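Local coordinates for protein probable O-methyltransferase (Mycobacterium tuberculosis, PDB 6JCL) that catalyses the metal-dependent transfer of a methyl group from S-adenosyl-L-methionine to a hydroxyl of catechol-like compounds, leaving S-adenosyl-L-homocysteine and a guaiacol, at residues S177-A180 with D181-A184; F137-A140 with D141-N144. One frame throughout, in Å; residues are numbered along the deposited sequence.

Interaction 1: S177-A180 with D181-A184. With SR (strontium ion), chain L; SR (strontium ion), chain M.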
ATOM      1  N   SER A 177      14.515 -19.358  14.940  1.00 34.15           N
ATOM      2  CA  SER A 177      14.374 -19.042  16.351  1.00 28.29           C
ATOM      3  C   SER A 177      12.989 -19.500  16.799  1.00 22.29           C
ATOM      4  O   SER A 177      12.046 -19.529  16.004  1.00 21.71           O
ATOM      5  CB  SER A 177      14.534 -17.530  16.593  1.00 30.81           C
ATOM      6  OG  SER A 177      14.268 -17.152  17.950  1.00 38.60           O
ATOM      7  N   ASP A 178      12.888 -19.911  18.053  1.00 22.98           N
ATOM      8  CA  ASP A 178      11.591 -20.246  18.640  1.00 22.83           C
ATOM      9  C   ASP A 178      10.837 -18.954  18.917  1.00 21.83           C
ATOM     10  O   ASP A 178      10.706 -18.546  20.074  1.00 22.08           O
ATOM     11  CB  ASP A 178      11.803 -21.063  19.920  1.00 24.05           C
ATOM     12  CG  ASP A 178      10.523 -21.674  20.456  1.00 24.18           C
ATOM     13  OD1 ASP A 178       9.455 -21.472  19.836  1.00 23.33           O
ATOM     14  OD2 ASP A 178      10.599 -22.338  21.512  1.00 25.23           O
ATOM     15  N   ASP A 179      10.315 -18.327  17.861  1.00 20.82           N
ATOM     16  CA  ASP A 179       9.801 -16.957  17.860  1.00 19.88           C
ATOM     17  C   ASP A 179       8.420 -17.060  17.226  1.00 20.42           C
ATOM     18  O   ASP A 179       8.306 -17.185  16.009  1.00 20.77           O
ATOM     19  CB  ASP A 179      10.740 -16.060  17.063  1.00 20.82           C
ATOM     20  CG  ASP A 179      10.281 -14.612  17.030  1.00 25.50           C
ATOM     21  OD1 ASP A 179       9.058 -14.339  16.993  1.00 32.34           O
ATOM     22  OD2 ASP A 179      11.171 -13.745  17.040  1.00 34.64           O
ATOM     23  N   ALA A 180       7.377 -17.051  18.053  1.00 19.26           N
ATOM     24  CA  ALA A 180       6.047 -17.411  17.566  1.00 20.15           C
ATOM     25  C   ALA A 180       5.558 -16.511  16.436  1.00 22.09           C
ATOM     26  O   ALA A 180       5.029 -17.013  15.441  1.00 18.29           O
ATOM     27  CB  ALA A 180       5.048 -17.399  18.718  1.00 22.40           C
ATOM     28  N   ASP A 181       5.745 -15.185  16.539  1.00 17.46           N
ATOM     29  CA  ASP A 181       5.193 -14.332  15.484  1.00 16.68           C
ATOM     30  C   ASP A 181       6.004 -14.402  14.197  1.00 16.52           C
ATOM     31  O   ASP A 181       5.429 -14.289  13.108  1.00 17.15           O
ATOM     32  CB  ASP A 181       5.073 -12.879  15.987  1.00 16.24           C
ATOM     33  CG  ASP A 181       6.326 -12.429  16.749  1.00 23.85           C
ATOM     34  OD1 ASP A 181       6.416 -12.800  17.954  1.00 50.78           O
ATOM     35  OD2 ASP A 181       7.196 -11.752  16.183  1.00 40.08           O
ATOM     36  N   ALA A 182       7.304 -14.677  14.283  1.00 16.93           N
ATOM     37  CA  ALA A 182       8.089 -14.848  13.066  1.00 16.95           C
ATOM     38  C   ALA A 182       7.812 -16.196  12.392  1.00 17.40           C
ATOM     39  O   ALA A 182       7.675 -16.267  11.168  1.00 17.26           O
ATOM     40  CB  ALA A 182       9.575 -14.677  13.397  1.00 17.37           C
ATOM     41  N   VAL A 183       7.690 -17.265  13.173  1.00 18.05           N
ATOM     42  CA  VAL A 183       7.318 -18.560  12.603  1.00 18.60           C
ATOM     43  C   VAL A 183       5.958 -18.472  11.915  1.00 18.19           C
ATOM     44  O   VAL A 183       5.775 -18.950  10.788  1.00 18.35           O
ATOM     45  CB  VAL A 183       7.327 -19.637  13.697  1.00 19.45           C
ATOM     46  CG1 VAL A 183       6.695 -20.907  13.168  1.00 20.04           C
ATOM     47  CG2 VAL A 183       8.765 -19.935  14.126  1.00 20.11           C
ATOM     48  N   ALA A 184       4.984 -17.859  12.591  1.00 17.78           N
ATOM     49  CA  ALA A 184       3.653 -17.714  12.008  1.00 17.49           C
ATOM     50  C   ALA A 184       3.692 -16.854  10.751  1.00 19.31           C
ATOM     51  O   ALA A 184       3.023 -17.155   9.749  1.00 19.07           O
ATOM     52  CB  ALA A 184       2.685 -17.105  13.033  1.00 17.24           C
TER
HETATM   53 SR    SR L 304       8.811 -12.189  18.290  0.85 16.99          SR
HETATM   54 SR    SR M 305       8.951 -23.425  23.069  0.85 18.87          SR
HETATM   55  O   HOH W   1       7.645 -23.359  20.931  1.00 20.63           O
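An N-cap whose carboxylate also binds a strontium ion joins Asp179 to Asp181 and Ala182 at the start of helix 180-194, in the class I methyltransferase fold. The capping evidence is the bond from Ala182 N to Asp179 OD1, 3.2 Å long with an N-H...O angle of 161°. The amide reaches OD1 from above the carboxylate plane, 55° out of it. With CG anti to the backbone N of Asp179, OD1 comes within capping reach of that amide, and Asp179 CG lies 3.7 Å from Ala182 CB.

The same OD1 binds the strontium ion of chain L at 2.5 Å, while Asp179 OD2 is a longer ligand. Asp181 grips the ion with both oxygens, OD1 at 2.5 Å and OD2 slightly farther. The two carboxylate planes are 72° apart, and Asp179 OD1 comes within 3.2 Å of Asp181 OD1; the shared cation probably offsets the repulsion between these oxygens. Arg169 hydrogen-bonds Asp181 OD2 through NE and gives that carboxylate a second positive partner. This ion is separate from the one bound by Asp139, Asp165 and Asn166.

The backbone ladder of the helix starts here: Val183 N donates to Asp179 O, and Ala184 N to Ala180 O. Val183 CG2 lies near Asp179 O and Ser177 O. Asp178, the centre of an inverse gamma turn, holds the strontium ion of chain M: its OD2 binds the metal at 2.5 Å, and OD1 accepts a hydrogen bond from a water that is itself a ligand of that ion.

Interaction 2: F137-A140 with D141-N144. With SR (strontium ion), chain J; SAH (S-adenosyl-L-homocysteine), chain I.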
ATOM      1  N   PHE A 137      -8.876  -6.896   7.200  1.00 16.40           N
ATOM      2  CA  PHE A 137      -7.604  -6.577   7.856  1.00 15.69           C
ATOM      3  C   PHE A 137      -7.373  -7.601   8.951  1.00 17.37           C
ATOM      4  O   PHE A 137      -8.175  -7.699   9.884  1.00 17.69           O
ATOM      5  CB  PHE A 137      -7.629  -5.164   8.440  1.00 15.55           C
ATOM      6  CG  PHE A 137      -6.360  -4.769   9.153  1.00 14.92           C
ATOM      7  CD1 PHE A 137      -5.113  -4.994   8.576  1.00 17.67           C
ATOM      8  CD2 PHE A 137      -6.417  -4.178  10.406  1.00 15.72           C
ATOM      9  CE1 PHE A 137      -3.916  -4.620   9.260  1.00 19.22           C
ATOM     10  CE2 PHE A 137      -5.248  -3.805  11.090  1.00 15.71           C
ATOM     11  CZ  PHE A 137      -3.988  -4.034  10.513  1.00 19.46           C
ATOM     12  N   ILE A 138      -6.280  -8.364   8.851  1.00 15.37           N
ATOM     13  CA  ILE A 138      -6.038  -9.486   9.751  1.00 16.18           C
ATOM     14  C   ILE A 138      -4.897  -9.097  10.684  1.00 18.41           C
ATOM     15  O   ILE A 138      -3.745  -8.940  10.250  1.00 16.45           O
ATOM     16  CB  ILE A 138      -5.731 -10.776   8.977  1.00 15.76           C
ATOM     17  CG1 ILE A 138      -6.919 -11.117   8.055  1.00 17.17           C
ATOM     18  CG2 ILE A 138      -5.437 -11.936   9.951  1.00 15.99           C
ATOM     19  CD1 ILE A 138      -6.778 -12.438   7.296  1.00 18.30           C
ATOM     20  N   ASP A 139      -5.206  -8.944  11.968  1.00 17.61           N
ATOM     21  CA  ASP A 139      -4.225  -8.417  12.915  1.00 14.88           C
ATOM     22  C   ASP A 139      -4.519  -8.920  14.330  1.00 18.88           C
ATOM     23  O   ASP A 139      -4.570  -8.145  15.290  1.00 18.59           O
ATOM     24  CB  ASP A 139      -4.202  -6.886  12.872  1.00 16.17           C
ATOM     25  CG  ASP A 139      -2.993  -6.305  13.614  1.00 16.96           C
ATOM     26  OD1 ASP A 139      -1.971  -7.038  13.716  1.00 18.21           O
ATOM     27  OD2 ASP A 139      -3.067  -5.144  14.101  1.00 17.93           O
ATOM     28  N   ALA A 140      -4.686 -10.235  14.487  1.00 18.34           N
ATOM     29  CA  ALA A 140      -5.044 -10.790  15.793  1.00 16.22           C
ATOM     30  C   ALA A 140      -3.961 -11.746  16.296  1.00 16.33           C
ATOM     31  O   ALA A 140      -2.782 -11.369  16.304  1.00 17.84           O
ATOM     32  CB  ALA A 140      -6.429 -11.449  15.725  1.00 16.81           C
ATOM     33  N   ASP A 141      -4.325 -12.970  16.716  1.00 17.97           N
ATOM     34  CA  ASP A 141      -3.331 -13.962  17.153  1.00 17.23           C
ATOM     35  C   ASP A 141      -2.652 -14.574  15.930  1.00 20.03           C
ATOM     36  O   ASP A 141      -3.329 -15.092  15.031  1.00 20.62           O
ATOM     37  CB  ASP A 141      -3.963 -15.044  18.030  1.00 19.62           C
ATOM     38  CG  ASP A 141      -5.213 -15.662  17.419  1.00 25.10           C
ATOM     39  OD1 ASP A 141      -6.009 -14.929  16.797  1.00 21.36           O
ATOM     40  OD2 ASP A 141      -5.403 -16.880  17.585  1.00 21.06           O
ATOM     41  N   LYS A 142      -1.310 -14.475  15.863  1.00 19.45           N
ATOM     42  CA  LYS A 142      -0.637 -14.746  14.592  1.00 19.39           C
ATOM     43  C   LYS A 142      -0.716 -16.210  14.178  1.00 17.60           C
ATOM     44  O   LYS A 142      -0.695 -16.503  12.973  1.00 19.15           O
ATOM     45  CB  LYS A 142       0.834 -14.318  14.650  1.00 18.97           C
ATOM     46  CG  LYS A 142       1.027 -12.854  15.047  1.00 18.13           C
ATOM     47  CD  LYS A 142       0.157 -11.898  14.217  1.00 16.63           C
ATOM     48  CE  LYS A 142       0.629 -10.453  14.364  1.00 22.28           C
ATOM     49  NZ  LYS A 142      -0.424  -9.511  13.872  1.00 23.75           N
ATOM     50  N   GLU A 143      -0.765 -17.141  15.140  1.00 18.80           N
ATOM     51  CA  GLU A 143      -0.849 -18.551  14.761  1.00 18.93           C
ATOM     52  C   GLU A 143      -2.136 -18.870  14.014  1.00 20.86           C
ATOM     53  O   GLU A 143      -2.208 -19.913  13.355  1.00 23.76           O
ATOM     54  CB  GLU A 143      -0.703 -19.468  15.982  1.00 32.13           C
ATOM     55  CG  GLU A 143       0.756 -19.709  16.405  1.00 45.17           C
ATOM     56  CD  GLU A 143       1.270 -21.114  16.055  1.00 58.97           C
ATOM     57  OE1 GLU A 143       0.984 -21.622  14.944  1.00 59.52           O
ATOM     58  OE2 GLU A 143       1.967 -21.717  16.903  1.00 59.64           O
ATOM     59  N   ASN A 144      -3.138 -17.993  14.059  1.00 19.23           N
ATOM     60  CA  ASN A 144      -4.349 -18.237  13.288  1.00 19.90           C
ATOM     61  C   ASN A 144      -4.448 -17.377  12.036  1.00 19.54           C
ATOM     62  O   ASN A 144      -5.506 -17.364  11.393  1.00 19.84           O
ATOM     63  CB  ASN A 144      -5.581 -18.022  14.164  1.00 19.35           C
ATOM     64  CG  ASN A 144      -6.005 -19.290  14.878  1.00 28.13           C
ATOM     65  OD1 ASN A 144      -6.044 -20.377  14.284  1.00 26.52           O
ATOM     66  ND2 ASN A 144      -6.339 -19.160  16.152  1.00 24.43           N
TER
HETATM   67 SR    SR J 302      -0.468  -5.219  14.470  0.85 18.14          SR
HETATM   68  N   SAH I 301      -5.502  -3.819  15.033  1.00 17.72           N
HETATM   69  CA  SAH I 301      -5.173  -3.092  16.268  1.00 17.33           C
HETATM   70  CB  SAH I 301      -4.191  -3.909  17.101  1.00 15.62           C
HETATM   71  CG  SAH I 301      -4.634  -5.345  17.371  1.00 17.46           C
HETATM   72  SD  SAH I 301      -3.572  -6.079  18.641  1.00 18.27           S
HETATM   73  C   SAH I 301      -4.593  -1.718  15.961  1.00 19.50           C
HETATM   74  O   SAH I 301      -5.006  -0.692  16.515  1.00 20.33           O
HETATM   75  OXT SAH I 301      -3.716  -1.631  15.112  1.00 18.49           O
HETATM   76  C5' SAH I 301      -4.223  -7.764  18.528  1.00 17.28           C
HETATM   77  C4' SAH I 301      -5.607  -7.934  19.160  1.00 18.37           C
HETATM   78  O4' SAH I 301      -6.074  -9.225  18.823  1.00 19.40           O
HETATM   79  C3' SAH I 301      -5.629  -7.877  20.694  1.00 22.17           C
HETATM   80  O3' SAH I 301      -6.606  -6.918  21.098  1.00 23.25           O
HETATM   81  C2' SAH I 301      -6.037  -9.272  21.135  1.00 22.18           C
HETATM   82  O2' SAH I 301      -6.769  -9.313  22.354  1.00 19.78           O
HETATM   83  C1' SAH I 301      -6.806  -9.761  19.905  1.00 19.44           C
HETATM   84  N9  SAH I 301      -6.923 -11.222  19.776  1.00 19.51           N
HETATM   85  C8  SAH I 301      -5.960 -12.161  20.086  1.00 20.70           C
HETATM   86  N7  SAH I 301      -6.479 -13.378  19.811  1.00 19.75           N
HETATM   87  C5  SAH I 301      -7.737 -13.216  19.326  1.00 22.91           C
HETATM   88  C6  SAH I 301      -8.699 -14.137  18.913  1.00 23.46           C
HETATM   89  N6  SAH I 301      -8.469 -15.454  18.943  1.00 22.74           N
HETATM   90  N1  SAH I 301      -9.905 -13.659  18.458  1.00 21.69           N
HETATM   91  C2  SAH I 301     -10.172 -12.297  18.443  1.00 23.80           C
HETATM   92  N3  SAH I 301      -9.226 -11.388  18.867  1.00 20.33           N
HETATM   93  C4  SAH I 301      -8.023 -11.863  19.302  1.00 22.17           C
HETATM   94  O   HOH W   2      -1.761 -10.631  11.706  1.00 19.88           O
HETATM   95  O   HOH W   3      -4.236 -12.926  13.291  1.00 19.49           O
HETATM   96  O   HOH W   4      -1.658  -9.033  15.998  1.00 24.72           O
HETATM   97  O   HOH W   5      -1.124  -2.860  15.162  1.00 20.56           O
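Asp139 and Lys142 meet side by side and point the same way, Lys142 NZ making a close contact of 2.9 Å with Asp139 OD1, where strand 133-138 of the Rossmann-like sheet gives way to the loop before helix 145-155. Lys142 gets there by a bend at chi2 (-50°), after which the chain runs extended and carries CD past Ala140 O at 3.6 Å. The hydrogen bonds of its ammonium go to Asn166 OD1 and to two waters; one water donates onward to Ala140 O, and the other lies 3.0 Å from Ile138 O.

The carboxylate of Asp139, with CG anti to the backbone N (chi1 -168°), chelates strontium through OD1 at 2.5 Å and OD2 at 2.6 Å. Asp165 and Asn166 help complete the site. OD2 also accepts from the amino N of S-adenosyl-L-homocysteine at 2.9 Å, so one side chain touches both metal and cofactor.

Asp141 sets its carboxylate beside the adenine, CG lying between the backbone N and the carbonyl carbon (chi1 50°): its OD1 lies 3.3 Å from cofactor N6 and accepts a hydrogen bond from Tyr148 OH. Asn144 ND2 donates to the syn side of Asp141 OD2, which helps fix the carboxylate's rotation. Ala140 CA lies 3.6 Å from the ribose O4'.

Sharing Asp139 between the metal and the cofactor's amino group probably couples their positions.

Both interactions are local turns at the ends of regular elements, and both place aspartates on strontium, but their settings differ. Interaction 2 lies about 9 Å from the chain centre, at the end of a central strand, with half of its touching residues buried and none exposed, and its metal site adjoins the cofactor pocket through Asp139. Interaction 1, about 20 Å out, begins a peripheral helix and mixes exposed and buried residues; its carboxylates meet ions and a helix amide, with no cofactor contact. Their centres are 13 Å apart, yet they touch by packing: Ala184 CB sits 3.4 Å from Lys142 O, and Asp181 CB is near Lys142 CG. Helix 180-194 thus rests against the loop after strand 133-138.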